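Putative alpha KG dependent 2,4-D dioxygenase (Burkholderia xenovorans, PDB 5J92) probably acts as an iron(II)- and 2-oxoglutarate-dependent dioxygenase of the TfdA family, oxidising a substrate that has not been established. Local coordinates at residues A21-G26 / I52-Y57; Q56-D61 / R259-W264; L138-P143 / V282-R287. One frame throughout, in Å; residues are numbered along the deposited sequence. Where two conformers were deposited one is given.

Contact 1: A21-G26 / I52-Y57; sequences AARIHG and IFPRQY
R23 lays the aliphatic part of its side chain across I52, CG meeting I52 CB at 3.8 Å, and its CD comes against CG of P54 (3.9 Å). With CG anti to its carbonyl carbon (chi1 -75°), R23 runs its extended chain over I52 on the face the two residues share. Beneath this overlap the backbones form a parallel bridge: I52 N donates to A22 O at 2.9 Å, and I52 O in turn receives I24 N at 2.9 Å, both bonds fairly straight, while R23 CA brings a C-H to the same I52 O. On the other side of the strands I24 lies alongside F53, the two pointing the same way; its CB is 3.8 Å from F53 CE2, and CD1 comes equally close to CE2. F53 meets F66 edge-to-face, so helix 60-67 continues this apolar layer. Beyond the bridge the pairing gives way to P54, whose CD sits 3.5 Å from I24 O where a proline can offer no N-H. The H25 ring crosses P54 at about a right angle. A water in the plane of that ring joins H25 ND1 (2.7 Å) to R55 NH1, for which it is the acceptor. Strands 21-25 and 50-53 with helix 35-47 make a beta-alpha-beta unit. Its joint is thus apolar at I24 and F53, whereas the imidazole of H25, bonded at ND1 to the water and at NE2 to E14 of strand 12-15, is probably restrained in its rotation, and the E14 carboxylate may favour a protonated ring.

Contact 2: Q56-D61 / R259-W264; sequences QYIDDD and RDLVMW
R259 drives a methylene, not its charged end, into the face of Y57: CG stands over the middle of the ring, 3.5 Å from the centroid and 12° off the normal, a CH-pi contact. The arginine side chain bends at chi2, turning away from the ring centre so that NE passes near Y57 CD2 and the guanidinium is inclined 32° to the ring. The far end then reaches I58 O, which lies in the guanidinium plane at its edge; the bond from NH1, at 3.1 Å, is weak and bent. Y140 makes a cation-pi contact with the same guanidinium. A firmer link is in the backbone, where Q56 N gives a nearly linear bond to R259 O (2.9 Å, 176°). Behind it the apolar part of Q56 leans on L261, CG to CB at 4.1 Å, while its amide turns off to bond L27 O and L29 N. I58 reaches inward, CD1 meeting L261 CD1 at 4.0 Å, with L63 of helix 60-67 touching both side chains. Y57 itself centres an inverse gamma turn, with I58 N bonding weakly back to Q56 O, and D59 follows as N-cap of the helix, OD1 accepting from Q62 N. The arrangement is a strand-to-helix connection laid against the start of strand 261-265, in the main sheet of the double-stranded beta-helix (jelly-roll) fold of TauD/TfdA-family dioxygenases.

Contact 3: L138-P143 / V282-R287; sequences LSYIVP and VREMHR
Y140 and H286 form the compact part of this contact, a face-to-face stack with centroids 3.8 Å apart and planes 10° from parallel. Y140 CE1 lies over the centre of the imidazole, and H286 NE2 over that of the phenol ring. The imidazole is held at both nitrogens: NE2 donates to E284 OE2 at 2.9 Å, meeting the anti side of the carboxylate, and ND1 bonds D60 OD1 at the start of helix 60-67. The two carboxylates would be expected to favour a protonated ring. The extended E284 chain (chi1 -178°) stands off the strand on the same face as H286, two residues on, so that its carboxylate meets NE2 beside the base of Y140, where CD is 3.8 Å from the tyrosine CB. Under these side chains the antiparallel strands pair regularly at L138 and H286, then slip by one residue in a classic beta bulge: E284 O takes both Y140 N (2.9 Å) and I141 N (3.3 Å), the latter on a lone pair, while E284 N returns to I141 O. On the opposite face, in the conformer given, S139 CB meets M285 CE at 3.7 Å. The more exposed side lies just past the bulge, where I141 CG2 and V282 CG1 come close (3.5 Å) but both residues face solvent. Further along, P143 is buried again, its CG on R283 CB at 3.7 Å and H276 also touching it. The contact joins the end of strand 132-139 to strand 284-291, an edge strand of the main sheet within this chain; strand 261-265 flanks strand 132-139 on its other side, and I58, just before helix 60-67, packs on L138.

All three contacts reach one mixed sheet, whose order includes strands 21-25, 50-53, 261-265, 132-139 and 284-291. Contacts 1 and 2 share Q56 and Y57, have centres about 9 Å apart, and are tied by F53 N to L261 O at 2.7 Å. Contacts 2 and 3, about 10 Å between centres, are joined by R259 N to S139 O (2.9 Å) and D60 OD1 to H286 ND1 (2.7 Å). The iron is bound by H122, D124 and H271; the W264 ring of contact 2 meets that of H271, and the R283 side chain of contact 3 is about 10 Å from the metal. In contact 1, the A21 side chain is about 11 Å from that of H271.

Contact 1: A21-G26 / I52-Y57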
# COMPACT_ATOMS: atom_id res chain seq x y z
N ALA A 21 8.97 1.13 -20.70
CA ALA A 21 8.02 1.36 -21.77
C ALA A 21 8.69 2.04 -22.95
O ALA A 21 9.60 2.86 -22.79
CB ALA A 21 6.84 2.22 -21.29
N ALA A 22 8.21 1.70 -24.15
CA ALA A 22 8.68 2.33 -25.37
C ALA A 22 7.56 2.36 -26.39
O ALA A 22 6.73 1.44 -26.46
CB ALA A 22 9.88 1.58 -25.97
N ARG A 23 7.57 3.41 -27.22
CA ARG A 23 6.71 3.49 -28.38
C ARG A 23 7.39 2.84 -29.58
O ARG A 23 8.62 2.88 -29.74
CB ARG A 23 6.38 4.95 -28.71
CG ARG A 23 5.35 5.56 -27.75
CD ARG A 23 4.95 6.99 -28.12
NE ARG A 23 3.82 7.44 -27.31
CZ ARG A 23 3.90 7.86 -26.05
NH1 ARG A 23 5.09 7.93 -25.45
NH2 ARG A 23 2.81 8.24 -25.40
N ILE A 24 6.57 2.22 -30.43
CA ILE A 24 7.04 1.62 -31.66
C ILE A 24 6.27 2.30 -32.78
O ILE A 24 5.05 2.14 -32.89
CB ILE A 24 6.84 0.11 -31.68
CG1 ILE A 24 7.77 -0.52 -30.65
CG2 ILE A 24 7.15 -0.43 -33.06
CD1 ILE A 24 7.54 -1.97 -30.44
N HIS A 25 6.97 3.11 -33.55
CA HIS A 25 6.36 3.91 -34.60
C HIS A 25 6.43 3.16 -35.91
O HIS A 25 7.17 2.18 -36.05
CB HIS A 25 7.08 5.25 -34.75
CG HIS A 25 7.12 6.06 -33.50
ND1 HIS A 25 6.03 6.75 -33.02
CD2 HIS A 25 8.14 6.32 -32.64
CE1 HIS A 25 6.36 7.37 -31.90
NE2 HIS A 25 7.63 7.13 -31.65
N GLY A 26 5.66 3.63 -36.88
CA GLY A 26 5.83 3.20 -38.25
C GLY A 26 5.18 1.87 -38.60
O GLY A 26 5.47 1.34 -39.67
N ILE A 52 4.00 0.55 -26.78
CA ILE A 52 2.92 1.47 -27.15
C ILE A 52 2.97 1.66 -28.65
O ILE A 52 3.99 2.13 -29.19
CB ILE A 52 3.07 2.82 -26.45
CG1 ILE A 52 3.12 2.64 -24.93
CG2 ILE A 52 1.98 3.78 -26.89
CD1 ILE A 52 4.10 3.58 -24.27
N PHE A 53 1.89 1.31 -29.34
CA PHE A 53 1.79 1.54 -30.78
C PHE A 53 0.81 2.69 -31.00
O PHE A 53 -0.41 2.50 -30.86
CB PHE A 53 1.34 0.27 -31.51
CG PHE A 53 2.19 -0.94 -31.20
CD1 PHE A 53 1.92 -1.74 -30.10
CD2 PHE A 53 3.25 -1.28 -32.03
CE1 PHE A 53 2.70 -2.85 -29.81
CE2 PHE A 53 4.03 -2.40 -31.75
CZ PHE A 53 3.75 -3.19 -30.65
N PRO A 54 1.28 3.89 -31.30
CA PRO A 54 0.36 5.03 -31.41
C PRO A 54 -0.56 4.93 -32.62
O PRO A 54 -0.22 4.33 -33.64
CB PRO A 54 1.30 6.24 -31.54
CG PRO A 54 2.64 5.77 -31.02
CD PRO A 54 2.69 4.30 -31.39
N ARG A 55 -1.74 5.54 -32.48
CA ARG A 55 -2.61 5.85 -33.62
C ARG A 55 -2.94 4.61 -34.46
O ARG A 55 -2.75 4.58 -35.68
CB ARG A 55 -1.99 6.97 -34.47
CG ARG A 55 -1.83 8.28 -33.69
CD ARG A 55 -0.95 9.33 -34.39
NE ARG A 55 0.49 9.09 -34.19
CZ ARG A 55 1.20 9.53 -33.14
NH1 ARG A 55 2.50 9.26 -33.05
NH2 ARG A 55 0.61 10.25 -32.18
N GLN A 56 -3.46 3.58 -33.79
CA GLN A 56 -3.85 2.34 -34.44
C GLN A 56 -5.37 2.32 -34.55
O GLN A 56 -6.07 1.91 -33.62
CB GLN A 56 -3.33 1.13 -33.67
CG GLN A 56 -1.81 1.00 -33.64
CD GLN A 56 -1.22 0.90 -35.02
OE1 GLN A 56 -1.75 0.23 -35.90
NE2 GLN A 56 -0.10 1.59 -35.23
N TYR A 57 -5.88 2.77 -35.70
CA TYR A 57 -7.32 2.78 -35.95
C TYR A 57 -7.75 1.44 -36.53
O TYR A 57 -8.08 1.31 -37.72
CB TYR A 57 -7.68 3.95 -36.86
CG TYR A 57 -7.66 5.29 -36.16
CD1 TYR A 57 -6.46 5.98 -35.97
CD2 TYR A 57 -8.83 5.86 -35.67
CE1 TYR A 57 -6.43 7.20 -35.32
CE2 TYR A 57 -8.81 7.09 -35.01
CZ TYR A 57 -7.61 7.75 -34.84
OH TYR A 57 -7.57 8.96 -34.19
O HOH W 1 3.67 6.87 -34.38

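Contact 2: Q56-D61 / R259-W264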
# COMPACT_ATOMS: atom_id res chain seq x y z
N GLN A 56 -3.46 3.58 -33.79
CA GLN A 56 -3.85 2.34 -34.44
C GLN A 56 -5.37 2.32 -34.55
O GLN A 56 -6.07 1.91 -33.62
CB GLN A 56 -3.33 1.13 -33.67
CG GLN A 56 -1.81 1.00 -33.64
CD GLN A 56 -1.22 0.90 -35.02
OE1 GLN A 56 -1.75 0.23 -35.90
NE2 GLN A 56 -0.10 1.59 -35.23
N TYR A 57 -5.88 2.77 -35.70
CA TYR A 57 -7.32 2.78 -35.95
C TYR A 57 -7.75 1.44 -36.53
O TYR A 57 -8.08 1.31 -37.72
CB TYR A 57 -7.68 3.95 -36.86
CG TYR A 57 -7.66 5.29 -36.16
CD1 TYR A 57 -6.46 5.98 -35.97
CD2 TYR A 57 -8.83 5.86 -35.67
CE1 TYR A 57 -6.43 7.20 -35.32
CE2 TYR A 57 -8.81 7.09 -35.01
CZ TYR A 57 -7.61 7.75 -34.84
OH TYR A 57 -7.57 8.96 -34.19
N ILE A 58 -7.76 0.42 -35.67
CA ILE A 58 -8.06 -0.94 -36.09
C ILE A 58 -9.32 -1.45 -35.38
O ILE A 58 -9.63 -1.03 -34.26
CB ILE A 58 -6.87 -1.88 -35.81
CG1 ILE A 58 -6.58 -1.91 -34.31
CG2 ILE A 58 -5.65 -1.40 -36.57
CD1 ILE A 58 -5.50 -2.85 -33.93
N ASP A 59 -10.04 -2.35 -36.03
CA ASP A 59 -11.21 -2.93 -35.40
C ASP A 59 -10.81 -4.11 -34.50
O ASP A 59 -9.64 -4.47 -34.38
CB ASP A 59 -12.26 -3.34 -36.43
CG ASP A 59 -11.77 -4.39 -37.42
OD1 ASP A 59 -10.84 -5.17 -37.11
OD2 ASP A 59 -12.36 -4.47 -38.52
N ASP A 60 -11.82 -4.73 -33.88
CA ASP A 60 -11.55 -5.78 -32.90
C ASP A 60 -10.97 -7.03 -33.55
O ASP A 60 -10.11 -7.70 -32.96
CB ASP A 60 -12.83 -6.12 -32.13
CG ASP A 60 -13.20 -5.04 -31.15
OD1 ASP A 60 -12.35 -4.17 -30.88
OD2 ASP A 60 -14.32 -5.07 -30.62
N ASP A 61 -11.44 -7.39 -34.74
CA ASP A 61 -10.85 -8.52 -35.44
C ASP A 61 -9.36 -8.31 -35.65
O ASP A 61 -8.55 -9.21 -35.40
CB ASP A 61 -11.54 -8.75 -36.78
CG ASP A 61 -12.93 -9.30 -36.64
OD1 ASP A 61 -13.21 -9.89 -35.57
OD2 ASP A 61 -13.74 -9.15 -37.59
N ARG A 259 -6.50 5.97 -29.40
CA ARG A 259 -6.03 4.91 -30.30
C ARG A 259 -4.58 4.51 -30.06
O ARG A 259 -3.93 3.95 -30.96
CB ARG A 259 -6.24 5.28 -31.77
CG ARG A 259 -7.71 5.32 -32.20
CD ARG A 259 -8.39 3.97 -32.02
NE ARG A 259 -9.75 4.03 -32.55
CZ ARG A 259 -10.38 3.02 -33.12
NH1 ARG A 259 -9.80 1.84 -33.23
NH2 ARG A 259 -11.61 3.20 -33.58
N ASP A 260 -4.07 4.75 -28.85
CA ASP A 260 -2.89 4.04 -28.39
C ASP A 260 -3.23 2.55 -28.31
O ASP A 260 -4.26 2.18 -27.74
CB ASP A 260 -2.48 4.50 -26.99
CG ASP A 260 -1.60 5.74 -26.96
OD1 ASP A 260 -1.15 6.24 -28.01
OD2 ASP A 260 -1.34 6.20 -25.83
N LEU A 261 -2.37 1.71 -28.87
CA LEU A 261 -2.41 0.28 -28.58
C LEU A 261 -1.25 -0.01 -27.64
O LEU A 261 -0.08 0.12 -28.02
CB LEU A 261 -2.31 -0.55 -29.86
CG LEU A 261 -2.85 -1.99 -29.84
CD1 LEU A 261 -2.61 -2.65 -31.18
CD2 LEU A 261 -2.23 -2.83 -28.75
N VAL A 262 -1.57 -0.41 -26.41
CA VAL A 262 -0.56 -0.68 -25.40
C VAL A 262 -0.55 -2.18 -25.14
O VAL A 262 -1.59 -2.78 -24.82
CB VAL A 262 -0.80 0.10 -24.10
CG1 VAL A 262 0.25 -0.29 -23.04
CG2 VAL A 262 -0.75 1.60 -24.37
N MET A 263 0.62 -2.78 -25.32
CA MET A 263 0.86 -4.20 -25.14
C MET A 263 1.86 -4.36 -24.01
O MET A 263 2.90 -3.69 -24.02
CB MET A 263 1.37 -4.80 -26.46
CG MET A 263 2.20 -6.06 -26.37
SD MET A 263 2.87 -6.39 -28.01
CE MET A 263 3.57 -8.02 -27.77
N TRP A 264 1.52 -5.16 -22.99
CA TRP A 264 2.42 -5.32 -21.86
C TRP A 264 2.58 -6.79 -21.48
O TRP A 264 1.66 -7.60 -21.64
CB TRP A 264 1.98 -4.48 -20.63
CG TRP A 264 0.74 -4.94 -19.88
CD1 TRP A 264 0.69 -5.82 -18.83
CD2 TRP A 264 -0.59 -4.51 -20.11
NE1 TRP A 264 -0.62 -5.98 -18.41
CE2 TRP A 264 -1.42 -5.18 -19.18
CE3 TRP A 264 -1.18 -3.62 -21.02
CZ2 TRP A 264 -2.79 -4.98 -19.12
CZ3 TRP A 264 -2.56 -3.44 -20.97
CH2 TRP A 264 -3.35 -4.11 -20.03

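Contact 3: L138-P143 / V282-R287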
# COMPACT_ATOMS: atom_id res chain seq x y z
N LEU A 138 -6.56 -1.20 -26.32
CA LEU A 138 -6.67 -0.20 -27.38
C LEU A 138 -7.69 0.85 -26.95
O LEU A 138 -8.86 0.53 -26.71
CB LEU A 138 -7.08 -0.85 -28.70
CG LEU A 138 -7.27 0.05 -29.92
CD1 LEU A 138 -6.01 0.84 -30.27
CD2 LEU A 138 -7.71 -0.80 -31.08
N SER A 139 -7.25 2.10 -26.86
CA SER A 139 -8.09 3.17 -26.35
C SER A 139 -8.96 3.76 -27.45
O SER A 139 -8.47 4.08 -28.54
CB SER A 139 -7.25 4.27 -25.71
OG SER A 139 -6.53 4.98 -26.70
N TYR A 140 -10.26 3.89 -27.17
CA TYR A 140 -11.20 4.56 -28.04
C TYR A 140 -11.56 5.95 -27.54
O TYR A 140 -11.63 6.89 -28.34
CB TYR A 140 -12.48 3.72 -28.19
CG TYR A 140 -12.37 2.63 -29.23
CD1 TYR A 140 -11.39 1.64 -29.14
CD2 TYR A 140 -13.24 2.59 -30.32
CE1 TYR A 140 -11.29 0.63 -30.09
CE2 TYR A 140 -13.15 1.60 -31.28
CZ TYR A 140 -12.18 0.62 -31.16
OH TYR A 140 -12.10 -0.36 -32.12
N ILE A 141 -11.84 6.09 -26.25
CA ILE A 141 -12.23 7.38 -25.67
C ILE A 141 -11.43 7.56 -24.38
O ILE A 141 -11.48 6.69 -23.50
CB ILE A 141 -13.74 7.46 -25.40
CG1 ILE A 141 -14.53 7.23 -26.70
CG2 ILE A 141 -14.10 8.81 -24.82
CD1 ILE A 141 -16.08 7.23 -26.54
N VAL A 142 -10.70 8.66 -24.28
CA VAL A 142 -9.77 8.92 -23.17
C VAL A 142 -10.35 10.04 -22.31
O VAL A 142 -10.63 11.12 -22.84
CB VAL A 142 -8.37 9.31 -23.68
CG1 VAL A 142 -7.44 9.61 -22.50
CG2 VAL A 142 -7.78 8.24 -24.55
N PRO A 143 -10.52 9.83 -21.01
CA PRO A 143 -10.97 10.93 -20.14
C PRO A 143 -9.89 11.99 -19.99
O PRO A 143 -8.70 11.71 -20.10
CB PRO A 143 -11.26 10.25 -18.80
CG PRO A 143 -11.27 8.76 -19.10
CD PRO A 143 -10.34 8.58 -20.26
N VAL A 282 -16.67 9.27 -19.82
CA VAL A 282 -16.61 7.96 -20.45
C VAL A 282 -15.16 7.57 -20.70
O VAL A 282 -14.31 8.42 -20.99
CB VAL A 282 -17.45 7.93 -21.74
CG1 VAL A 282 -16.90 8.86 -22.79
CG2 VAL A 282 -17.57 6.50 -22.27
N ARG A 283 -14.87 6.28 -20.54
CA ARG A 283 -13.56 5.70 -20.82
C ARG A 283 -13.82 4.38 -21.53
O ARG A 283 -14.33 3.43 -20.92
CB ARG A 283 -12.77 5.46 -19.54
CG ARG A 283 -11.39 4.86 -19.79
CD ARG A 283 -10.62 4.66 -18.49
NE ARG A 283 -9.27 4.14 -18.72
CZ ARG A 283 -8.48 3.71 -17.74
NH1 ARG A 283 -8.89 3.74 -16.48
NH2 ARG A 283 -7.27 3.23 -18.02
N GLU A 284 -13.45 4.30 -22.80
CA GLU A 284 -13.72 3.11 -23.60
C GLU A 284 -12.39 2.52 -24.03
O GLU A 284 -11.62 3.16 -24.75
CB GLU A 284 -14.59 3.43 -24.81
CG GLU A 284 -14.92 2.19 -25.62
CD GLU A 284 -15.76 2.48 -26.85
OE1 GLU A 284 -16.26 3.62 -26.99
OE2 GLU A 284 -15.92 1.56 -27.67
N MET A 285 -12.15 1.28 -23.62
CA MET A 285 -10.94 0.52 -23.92
C MET A 285 -11.34 -0.86 -24.44
O MET A 285 -12.27 -1.48 -23.91
CB MET A 285 -10.08 0.33 -22.66
CG MET A 285 -9.69 1.61 -21.94
SD MET A 285 -8.00 2.08 -22.31
CE MET A 285 -8.07 3.85 -22.08
N HIS A 286 -10.66 -1.31 -25.48
CA HIS A 286 -10.85 -2.65 -26.01
C HIS A 286 -9.65 -3.51 -25.66
O HIS A 286 -8.51 -3.10 -25.85
CB HIS A 286 -11.06 -2.61 -27.53
CG HIS A 286 -12.34 -1.93 -27.93
ND1 HIS A 286 -13.00 -2.25 -29.09
CD2 HIS A 286 -13.07 -0.97 -27.32
CE1 HIS A 286 -14.09 -1.51 -29.19
NE2 HIS A 286 -14.15 -0.72 -28.13
N ARG A 287 -9.92 -4.71 -25.14
CA ARG A 287 -8.89 -5.54 -24.52
C ARG A 287 -8.80 -6.89 -25.22
O ARG A 287 -9.80 -7.42 -25.72
CB ARG A 287 -9.17 -5.76 -23.03